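Local coordinates for oxidoreductase (Methanosarcina mazei, PDB 3KA7), which binds flavin-adenine dinucleotide and probably acts as an oxidoreductase of the flavin-containing amine oxidase family, at residues 387-397 with 414-422; 150-161 with 300-311. All blocks are in the same frame, centred on the assembly; numbering follows the deposited sequence.

Interaction 1 (387-397 with 414-422); sequences NETPFSGLYVV and LGVMSVMEK
Lys422, the last modelled residue, reaches across to Glu388 and Tyr395 and shows how one long side chain can serve an apolar and a charged partner in turn. From CB, its CG sits anti to the carbonyl carbon (chi1 -76°), and the chain runs straight from there. CD passes Tyr395 CE1 at 4.2 Å, oblique to the ring, and CE runs on beside the Glu388 carboxylate. NZ closes a salt bridge of 3.0 Å to Glu388 OE2, which it meets from above the carboxylate plane, 51° out of it.

Deeper in, Val419 carries the contact with both methyls. CG1, anti to the backbone N (chi1 167°), lies 3.9 Å from Tyr395 CG. CG2 turns the other way, 3.4 Å from Asn387 CB and 3.9 Å from Val397 CG1. Putting a glycine at Asn387 would probably open a gap beside Val419 CG2 and leave that methyl less firmly held. Beyond it, Val397 CB meets Val416 CG2 at 4.0 Å, while Asn387 O takes the backbone N of Val396 and joins the ends of the loop.

Strand 394-396 is an outermost strand of the parallel sheet, beside 243-246, and helix 408-421 packs against it. Such a helix on the edge strand is consistent with a Rossmann-type FAD-binding fold. Val397 and Val416 both rest on Ser15 of helix 10-21, near the FAD-binding Gly11, and Val416 also touches Phe68 of helix 64-71.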
# COMPACT_ATOMS: atom_id res chain seq x y z
N ASN A 387 15.77 -7.32 -0.19
CA ASN A 387 15.74 -7.04 1.24
C ASN A 387 17.10 -7.12 1.89
O ASN A 387 17.21 -6.92 3.10
CB ASN A 387 14.84 -8.04 1.97
CG ASN A 387 13.49 -8.14 1.36
OD1 ASN A 387 12.63 -7.28 1.60
ND2 ASN A 387 13.27 -9.20 0.57
N GLU A 388 18.14 -7.41 1.11
CA GLU A 388 19.48 -7.55 1.69
C GLU A 388 20.25 -6.24 1.72
O GLU A 388 19.91 -5.30 1.01
CB GLU A 388 20.28 -8.62 0.94
CG GLU A 388 19.59 -9.98 1.00
CD GLU A 388 20.43 -11.12 0.48
OE1 GLU A 388 21.50 -10.88 -0.13
OE2 GLU A 388 20.02 -12.28 0.69
N THR A 389 21.31 -6.21 2.53
CA THR A 389 22.16 -5.04 2.65
C THR A 389 23.60 -5.54 2.56
O THR A 389 23.83 -6.75 2.43
CB THR A 389 21.95 -4.31 3.99
OG1 THR A 389 22.49 -5.09 5.08
CG2 THR A 389 20.46 -4.07 4.25
N PRO A 390 24.57 -4.62 2.62
CA PRO A 390 25.98 -5.01 2.57
C PRO A 390 26.42 -5.81 3.80
O PRO A 390 27.53 -6.35 3.80
CB PRO A 390 26.71 -3.66 2.54
CG PRO A 390 25.73 -2.72 1.91
CD PRO A 390 24.39 -3.16 2.45
N PHE A 391 25.57 -5.89 4.82
CA PHE A 391 25.97 -6.48 6.09
C PHE A 391 25.20 -7.76 6.38
O PHE A 391 23.96 -7.79 6.33
CB PHE A 391 25.78 -5.47 7.22
CG PHE A 391 26.42 -4.14 6.96
CD1 PHE A 391 27.81 -4.02 6.94
CD2 PHE A 391 25.65 -3.02 6.69
CE1 PHE A 391 28.41 -2.79 6.69
CE2 PHE A 391 26.25 -1.77 6.44
CZ PHE A 391 27.63 -1.66 6.44
N SER A 392 25.92 -8.82 6.71
CA SER A 392 25.25 -10.05 7.11
C SER A 392 24.42 -9.85 8.36
O SER A 392 24.81 -9.11 9.26
CB SER A 392 26.26 -11.19 7.30
OG SER A 392 26.56 -11.73 6.03
N GLY A 393 23.26 -10.49 8.40
CA GLY A 393 22.38 -10.41 9.55
C GLY A 393 21.54 -9.14 9.62
O GLY A 393 20.82 -8.93 10.59
N LEU A 394 21.65 -8.29 8.60
CA LEU A 394 20.81 -7.09 8.50
C LEU A 394 19.93 -7.15 7.26
O LEU A 394 20.44 -7.20 6.14
CB LEU A 394 21.68 -5.83 8.46
CG LEU A 394 20.92 -4.52 8.21
CD1 LEU A 394 19.94 -4.24 9.32
CD2 LEU A 394 21.91 -3.38 8.05
N TYR A 395 18.61 -7.17 7.48
CA TYR A 395 17.63 -7.18 6.39
C TYR A 395 16.66 -6.00 6.49
O TYR A 395 16.41 -5.47 7.57
CB TYR A 395 16.83 -8.48 6.42
CG TYR A 395 17.68 -9.72 6.15
CD1 TYR A 395 17.86 -10.19 4.86
CD2 TYR A 395 18.30 -10.40 7.20
CE1 TYR A 395 18.64 -11.32 4.61
CE2 TYR A 395 19.08 -11.52 6.96
CZ TYR A 395 19.24 -11.98 5.66
OH TYR A 395 20.02 -13.10 5.40
N VAL A 396 16.11 -5.60 5.35
CA VAL A 396 15.12 -4.52 5.30
C VAL A 396 13.78 -5.07 4.84
O VAL A 396 13.69 -5.77 3.83
CB VAL A 396 15.56 -3.41 4.32
CG1 VAL A 396 14.44 -2.35 4.17
CG2 VAL A 396 16.87 -2.80 4.79
N VAL A 397 12.73 -4.75 5.60
CA VAL A 397 11.38 -5.12 5.23
C VAL A 397 10.48 -3.89 5.22
O VAL A 397 10.85 -2.82 5.72
CB VAL A 397 10.79 -6.15 6.19
CG1 VAL A 397 11.66 -7.42 6.19
CG2 VAL A 397 10.69 -5.57 7.61
N LEU A 414 4.98 -10.37 1.09
CA LEU A 414 5.86 -11.20 0.25
C LEU A 414 7.31 -10.96 0.60
O LEU A 414 8.10 -11.90 0.71
CB LEU A 414 5.61 -10.93 -1.23
CG LEU A 414 4.29 -11.47 -1.78
CD1 LEU A 414 3.98 -10.89 -3.17
CD2 LEU A 414 4.30 -12.99 -1.81
N GLY A 415 7.68 -9.70 0.79
CA GLY A 415 9.05 -9.36 1.19
C GLY A 415 9.44 -9.95 2.53
O GLY A 415 10.53 -10.51 2.68
N VAL A 416 8.57 -9.85 3.53
CA VAL A 416 8.88 -10.41 4.84
C VAL A 416 9.05 -11.93 4.71
O VAL A 416 9.99 -12.49 5.27
CB VAL A 416 7.78 -10.10 5.90
CG1 VAL A 416 8.07 -10.82 7.21
CG2 VAL A 416 7.68 -8.59 6.13
N MSE A 417 8.17 -12.57 3.94
CA MSE A 417 8.28 -14.02 3.73
C MSE A 417 9.64 -14.38 3.13
O MSE A 417 10.26 -15.37 3.51
CB MSE A 417 7.16 -14.51 2.81
CG MSE A 417 5.77 -14.46 3.42
SE MSE A 417 4.44 -14.91 2.06
CE MSE A 417 2.95 -15.40 3.23
N SER A 418 10.11 -13.56 2.20
CA SER A 418 11.41 -13.79 1.56
C SER A 418 12.56 -13.76 2.57
O SER A 418 13.44 -14.63 2.57
CB SER A 418 11.64 -12.77 0.44
OG SER A 418 12.94 -12.90 -0.09
N VAL A 419 12.54 -12.76 3.44
CA VAL A 419 13.54 -12.64 4.49
C VAL A 419 13.48 -13.84 5.44
O VAL A 419 14.52 -14.42 5.79
CB VAL A 419 13.35 -11.35 5.28
CG1 VAL A 419 14.16 -11.36 6.55
CG2 VAL A 419 13.71 -10.15 4.40
N MSE A 420 12.28 -14.18 5.87
CA MSE A 420 12.10 -15.30 6.80
C MSE A 420 12.68 -16.58 6.21
O MSE A 420 13.33 -17.36 6.91
CB MSE A 420 10.62 -15.49 7.12
CG MSE A 420 9.96 -14.29 7.81
SE MSE A 420 10.70 -13.89 9.56
CE MSE A 420 11.76 -12.29 9.12
N GLU A 421 12.45 -16.80 4.92
CA GLU A 421 12.95 -18.00 4.25
C GLU A 421 14.47 -17.99 4.19
O GLU A 421 15.12 -19.03 4.32
CB GLU A 421 12.35 -18.11 2.85
CG GLU A 421 10.83 -18.30 2.84
CD GLU A 421 10.19 -17.94 1.51
OE1 GLU A 421 10.90 -17.87 0.49
OE2 GLU A 421 8.95 -17.73 1.49
N LYS A 422 15.03 -16.80 4.02
CA LYS A 422 16.48 -16.65 4.00
C LYS A 422 17.07 -16.92 5.38
O LYS A 422 18.07 -17.63 5.48
CB LYS A 422 16.87 -15.25 3.51
CG LYS A 422 16.72 -15.06 2.01
CD LYS A 422 17.00 -13.63 1.57
CE LYS A 422 16.87 -13.49 0.06
NZ LYS A 422 17.18 -12.10 -0.39

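Interaction 2 (150-161 with 300-311); sequences WLIKFADSFCGW and LTPYTRRINGVN
Trp161, Leu300 and Pro302 bury the most surface where helix 150-161 lies against the hairpin of strands 298-300 and 307-311, a case of large side chains fitted around glycine. Trp161 has CG anti to its own N (chi1 171°), carrying the indole along strand 307-311: CZ3 is 3.4 Å from Gly309 O, and CH2 reaches Asn311. Gly309 lies against the indole without a side chain, and Gly160 CA comes 3.5 Å from Asn308 OD1, which is hydrogen-bonded to Tyr333 N. The ring lies close to the bound FAD and to the FAD-binding Phe54, whose O accepts Asn311 ND2.

Leu300 lies between Trp161 and Phe154, its CD2 3.7 Å from Trp161 CB, its CD1 4.2 Å from Phe154 CE1, and its CB beside the Ser157 hydroxyl. Pro302 sits on the helix backbone, CB 3.4 Å from Lys153 O, with CG 3.9 Å from Trp150 CZ3 at the indole edge. The Tyr303 ring takes Lys153 CE in an off-centre CH-pi contact, 4.3 Å from its centroid.

One polar bond runs through this apolar surface: Ser157 OG donates to Asn308 O at 2.8 Å, in the carbonyl plane. The chemistry implies a largely apolar joint with three backbone oxygens provided for: Asn308 O by Ser157 OG and Thr301 N, Pro302 O by two waters, one shared with Lys153 NZ and Thr304 O, and Lys153 O by the other and Ser157 N.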
# COMPACT_ATOMS: atom_id res chain seq x y z
N TRP A 150 -10.49 5.35 -23.45
CA TRP A 150 -11.10 4.74 -22.26
C TRP A 150 -10.12 3.86 -21.49
O TRP A 150 -10.04 3.92 -20.26
CB TRP A 150 -12.34 3.92 -22.63
CG TRP A 150 -12.76 2.83 -21.65
CD1 TRP A 150 -12.92 1.50 -21.92
CD2 TRP A 150 -13.06 2.99 -20.25
NE1 TRP A 150 -13.29 0.82 -20.79
CE2 TRP A 150 -13.40 1.71 -19.75
CE3 TRP A 150 -13.08 4.08 -19.38
CZ2 TRP A 150 -13.75 1.49 -18.41
CZ3 TRP A 150 -13.43 3.87 -18.05
CH2 TRP A 150 -13.76 2.58 -17.58
N LEU A 151 -9.37 3.03 -22.20
CA LEU A 151 -8.48 2.12 -21.49
C LEU A 151 -7.37 2.87 -20.75
O LEU A 151 -6.93 2.41 -19.69
CB LEU A 151 -7.89 1.05 -22.42
CG LEU A 151 -8.89 0.06 -23.01
CD1 LEU A 151 -8.10 -1.04 -23.76
CD2 LEU A 151 -9.78 -0.54 -21.91
N ILE A 152 -6.92 4.01 -21.28
CA ILE A 152 -5.88 4.81 -20.60
C ILE A 152 -6.45 5.50 -19.36
O ILE A 152 -5.82 5.51 -18.31
CB ILE A 152 -5.19 5.83 -21.53
CG1 ILE A 152 -4.48 5.09 -22.68
CG2 ILE A 152 -4.16 6.63 -20.76
CD1 ILE A 152 -3.53 4.01 -22.21
N LYS A 153 -7.65 6.06 -19.49
CA LYS A 153 -8.32 6.66 -18.32
C LYS A 153 -8.52 5.60 -17.23
O LYS A 153 -8.26 5.86 -16.04
CB LYS A 153 -9.68 7.25 -18.69
CG LYS A 153 -9.61 8.23 -19.84
CD LYS A 153 -8.76 9.41 -19.49
CE LYS A 153 -9.54 10.41 -18.66
NZ LYS A 153 -8.77 11.68 -18.48
N PHE A 154 -8.99 4.43 -17.63
CA PHE A 154 -9.26 3.33 -16.71
C PHE A 154 -7.94 2.89 -16.06
O PHE A 154 -7.86 2.77 -14.85
CB PHE A 154 -9.93 2.17 -17.45
CG PHE A 154 -10.13 0.94 -16.62
CD1 PHE A 154 -10.91 0.97 -15.49
CD2 PHE A 154 -9.53 -0.26 -16.99
CE1 PHE A 154 -11.09 -0.15 -14.71
CE2 PHE A 154 -9.71 -1.40 -16.22
CZ PHE A 154 -10.49 -1.34 -15.07
N ALA A 155 -6.92 2.69 -16.89
CA ALA A 155 -5.60 2.28 -16.38
C ALA A 155 -5.03 3.29 -15.39
O ALA A 155 -4.48 2.92 -14.35
CB ALA A 155 -4.63 2.05 -17.51
N ASP A 156 -5.14 4.58 -15.72
CA ASP A 156 -4.63 5.61 -14.81
C ASP A 156 -5.37 5.60 -13.48
O ASP A 156 -4.79 5.84 -12.43
CB ASP A 156 -4.75 7.01 -15.42
CG ASP A 156 -3.59 7.37 -16.33
OD1 ASP A 156 -2.55 6.66 -16.33
OD2 ASP A 156 -3.72 8.38 -17.05
N SER A 157 -6.67 5.34 -13.52
CA SER A 157 -7.45 5.25 -12.29
C SER A 157 -7.01 4.04 -11.46
O SER A 157 -6.76 4.15 -10.25
CB SER A 157 -8.94 5.18 -12.62
OG SER A 157 -9.71 5.01 -11.45
N PHE A 158 -6.91 2.89 -12.10
CA PHE A 158 -6.43 1.71 -11.40
C PHE A 158 -5.04 1.92 -10.81
O PHE A 158 -4.82 1.60 -9.64
CB PHE A 158 -6.41 0.49 -12.33
CG PHE A 158 -5.70 -0.68 -11.73
CD1 PHE A 158 -6.32 -1.46 -10.78
CD2 PHE A 158 -4.40 -0.96 -12.09
CE1 PHE A 158 -5.65 -2.54 -10.21
CE2 PHE A 158 -3.73 -2.03 -11.52
CZ PHE A 158 -4.36 -2.81 -10.58
N CYS A 159 -4.12 2.43 -11.61
CA CYS A 159 -2.73 2.64 -11.17
C CYS A 159 -2.60 3.70 -10.07
O CYS A 159 -1.79 3.57 -9.14
CB CYS A 159 -1.84 3.03 -12.35
SG CYS A 159 -1.48 1.66 -13.50
N GLY A 160 -3.41 4.75 -10.18
CA GLY A 160 -3.45 5.80 -9.17
C GLY A 160 -3.96 5.30 -7.83
O GLY A 160 -3.32 5.53 -6.80
N TRP A 161 -5.10 4.61 -7.84
CA TRP A 161 -5.66 4.03 -6.62
C TRP A 161 -4.78 2.94 -6.01
O TRP A 161 -4.42 3.01 -4.83
CB TRP A 161 -7.05 3.45 -6.89
CG TRP A 161 -7.57 2.67 -5.72
CD1 TRP A 161 -7.47 1.33 -5.53
CD2 TRP A 161 -8.22 3.20 -4.57
NE1 TRP A 161 -8.03 0.98 -4.32
CE2 TRP A 161 -8.51 2.11 -3.72
CE3 TRP A 161 -8.61 4.49 -4.18
CZ2 TRP A 161 -9.15 2.27 -2.49
CZ3 TRP A 161 -9.24 4.64 -2.96
CH2 TRP A 161 -9.50 3.54 -2.13
N LEU A 300 -13.79 3.20 -8.51
CA LEU A 300 -12.78 3.90 -9.31
C LEU A 300 -13.41 5.07 -10.07
O LEU A 300 -14.55 4.97 -10.54
CB LEU A 300 -12.11 2.94 -10.29
CG LEU A 300 -11.23 1.88 -9.63
CD1 LEU A 300 -10.68 0.92 -10.69
CD2 LEU A 300 -10.10 2.52 -8.81
N THR A 301 -12.68 6.18 -10.18
CA THR A 301 -13.25 7.39 -10.78
C THR A 301 -12.31 7.96 -11.85
O THR A 301 -11.58 8.92 -11.60
CB THR A 301 -13.51 8.47 -9.70
OG1 THR A 301 -12.29 8.74 -8.98
CG2 THR A 301 -14.58 7.99 -8.68
N PRO A 302 -12.32 7.37 -13.05
CA PRO A 302 -11.30 7.71 -14.04
C PRO A 302 -11.44 9.08 -14.69
O PRO A 302 -10.47 9.56 -15.29
CB PRO A 302 -11.41 6.59 -15.10
CG PRO A 302 -12.57 5.76 -14.75
CD PRO A 302 -13.12 6.18 -13.40
N TYR A 303 -12.60 9.72 -14.57
CA TYR A 303 -12.83 10.99 -15.29
C TYR A 303 -12.87 12.20 -14.37
O TYR A 303 -13.88 12.91 -14.29
CB TYR A 303 -14.10 10.89 -16.16
CG TYR A 303 -13.87 9.94 -17.32
CD1 TYR A 303 -13.47 10.42 -18.56
CD2 TYR A 303 -13.99 8.56 -17.14
CE1 TYR A 303 -13.22 9.55 -19.62
CE2 TYR A 303 -13.74 7.67 -18.20
CZ TYR A 303 -13.35 8.18 -19.43
OH TYR A 303 -13.10 7.32 -20.48
N THR A 304 -11.75 12.42 -13.67
CA THR A 304 -11.61 13.49 -12.70
C THR A 304 -10.33 14.26 -12.99
O THR A 304 -9.53 13.86 -13.86
CB THR A 304 -11.41 12.90 -11.32
OG1 THR A 304 -10.26 12.05 -11.35
CG2 THR A 304 -12.64 12.06 -10.91
N ARG A 305 -10.11 15.34 -12.24
CA ARG A 305 -8.84 16.07 -12.28
C ARG A 305 -7.73 15.28 -11.59
O ARG A 305 -6.62 15.19 -12.09
CB ARG A 305 -8.97 17.41 -11.57
CG ARG A 305 -10.02 18.35 -12.15
CD ARG A 305 -10.47 19.35 -11.09
NE ARG A 305 -11.55 20.19 -11.59
CZ ARG A 305 -12.82 19.81 -11.66
NH1 ARG A 305 -13.18 18.60 -11.25
NH2 ARG A 305 -13.73 20.64 -12.14
N ARG A 306 -8.06 14.71 -10.42
CA ARG A 306 -7.04 14.08 -9.56
C ARG A 306 -7.51 12.81 -8.84
O ARG A 306 -6.74 11.85 -8.73
CB ARG A 306 -6.53 15.07 -8.52
CG ARG A 306 -5.64 16.15 -9.10
CD ARG A 306 -4.34 15.52 -9.55
NE ARG A 306 -3.55 16.35 -10.45
CZ ARG A 306 -3.19 17.59 -10.20
NH1 ARG A 306 -3.57 18.15 -9.06
NH2 ARG A 306 -2.45 18.28 -11.07
N ILE A 307 -8.73 12.80 -8.31
CA ILE A 307 -9.18 11.64 -7.51
C ILE A 307 -9.23 10.36 -8.35
O ILE A 307 -9.81 10.35 -9.44
CB ILE A 307 -10.54 11.91 -6.83
CG1 ILE A 307 -10.35 12.98 -5.73
CG2 ILE A 307 -11.08 10.64 -6.19
CD1 ILE A 307 -11.64 13.40 -5.02
N ASN A 308 -8.57 9.31 -7.87
CA ASN A 308 -8.51 8.04 -8.62
C ASN A 308 -9.56 7.04 -8.19
O ASN A 308 -9.99 6.17 -8.97
CB ASN A 308 -7.14 7.40 -8.45
CG ASN A 308 -6.02 8.29 -8.91
OD1 ASN A 308 -5.16 8.64 -8.12
ND2 ASN A 308 -6.05 8.70 -10.19
N GLY A 309 -9.96 7.11 -6.94
CA GLY A 309 -11.03 6.23 -6.48
C GLY A 309 -11.36 6.49 -5.03
O GLY A 309 -10.73 7.31 -4.36
N VAL A 310 -12.37 5.79 -4.54
CA VAL A 310 -12.79 6.00 -3.18
C VAL A 310 -13.33 4.70 -2.61
O VAL A 310 -13.74 3.82 -3.37
CB VAL A 310 -13.81 7.19 -3.12
CG1 VAL A 310 -14.15 7.72 -4.51
CG2 VAL A 310 -15.01 6.90 -2.26
N ASN A 311 -13.26 4.54 -1.28
CA ASN A 311 -13.91 3.41 -0.62
C ASN A 311 -14.76 3.86 0.56
O ASN A 311 -14.81 5.04 0.87
CB ASN A 311 -12.93 2.27 -0.25
CG ASN A 311 -12.02 2.58 0.94
OD1 ASN A 311 -12.11 3.64 1.58
ND2 ASN A 311 -11.14 1.62 1.26
O HOH W 1 -8.02 8.52 -15.09
O HOH W 2 -9.13 12.13 -15.90

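From the N terminus, the chain lays down two of the five strands of the parallel sheet before it reaches helix 149-163. Interaction 2 joins that helix to the hairpin at 300-311, closing a loop of 138 residues and tying a helix to the seven-stranded mixed sheet. Only later, near the C terminus, does interaction 1 close its short loop of 16 residues, setting helix 408-421 against the last strand of the parallel sheet. The two are in series, neither nested nor crossed. Their centres lie 34 Å apart on opposite sides of the chain's centre. The side chains of Val397, just past strand 394-396, and Trp161 of helix 149-163 both come near the bound FAD, at about 6 and 5 Å.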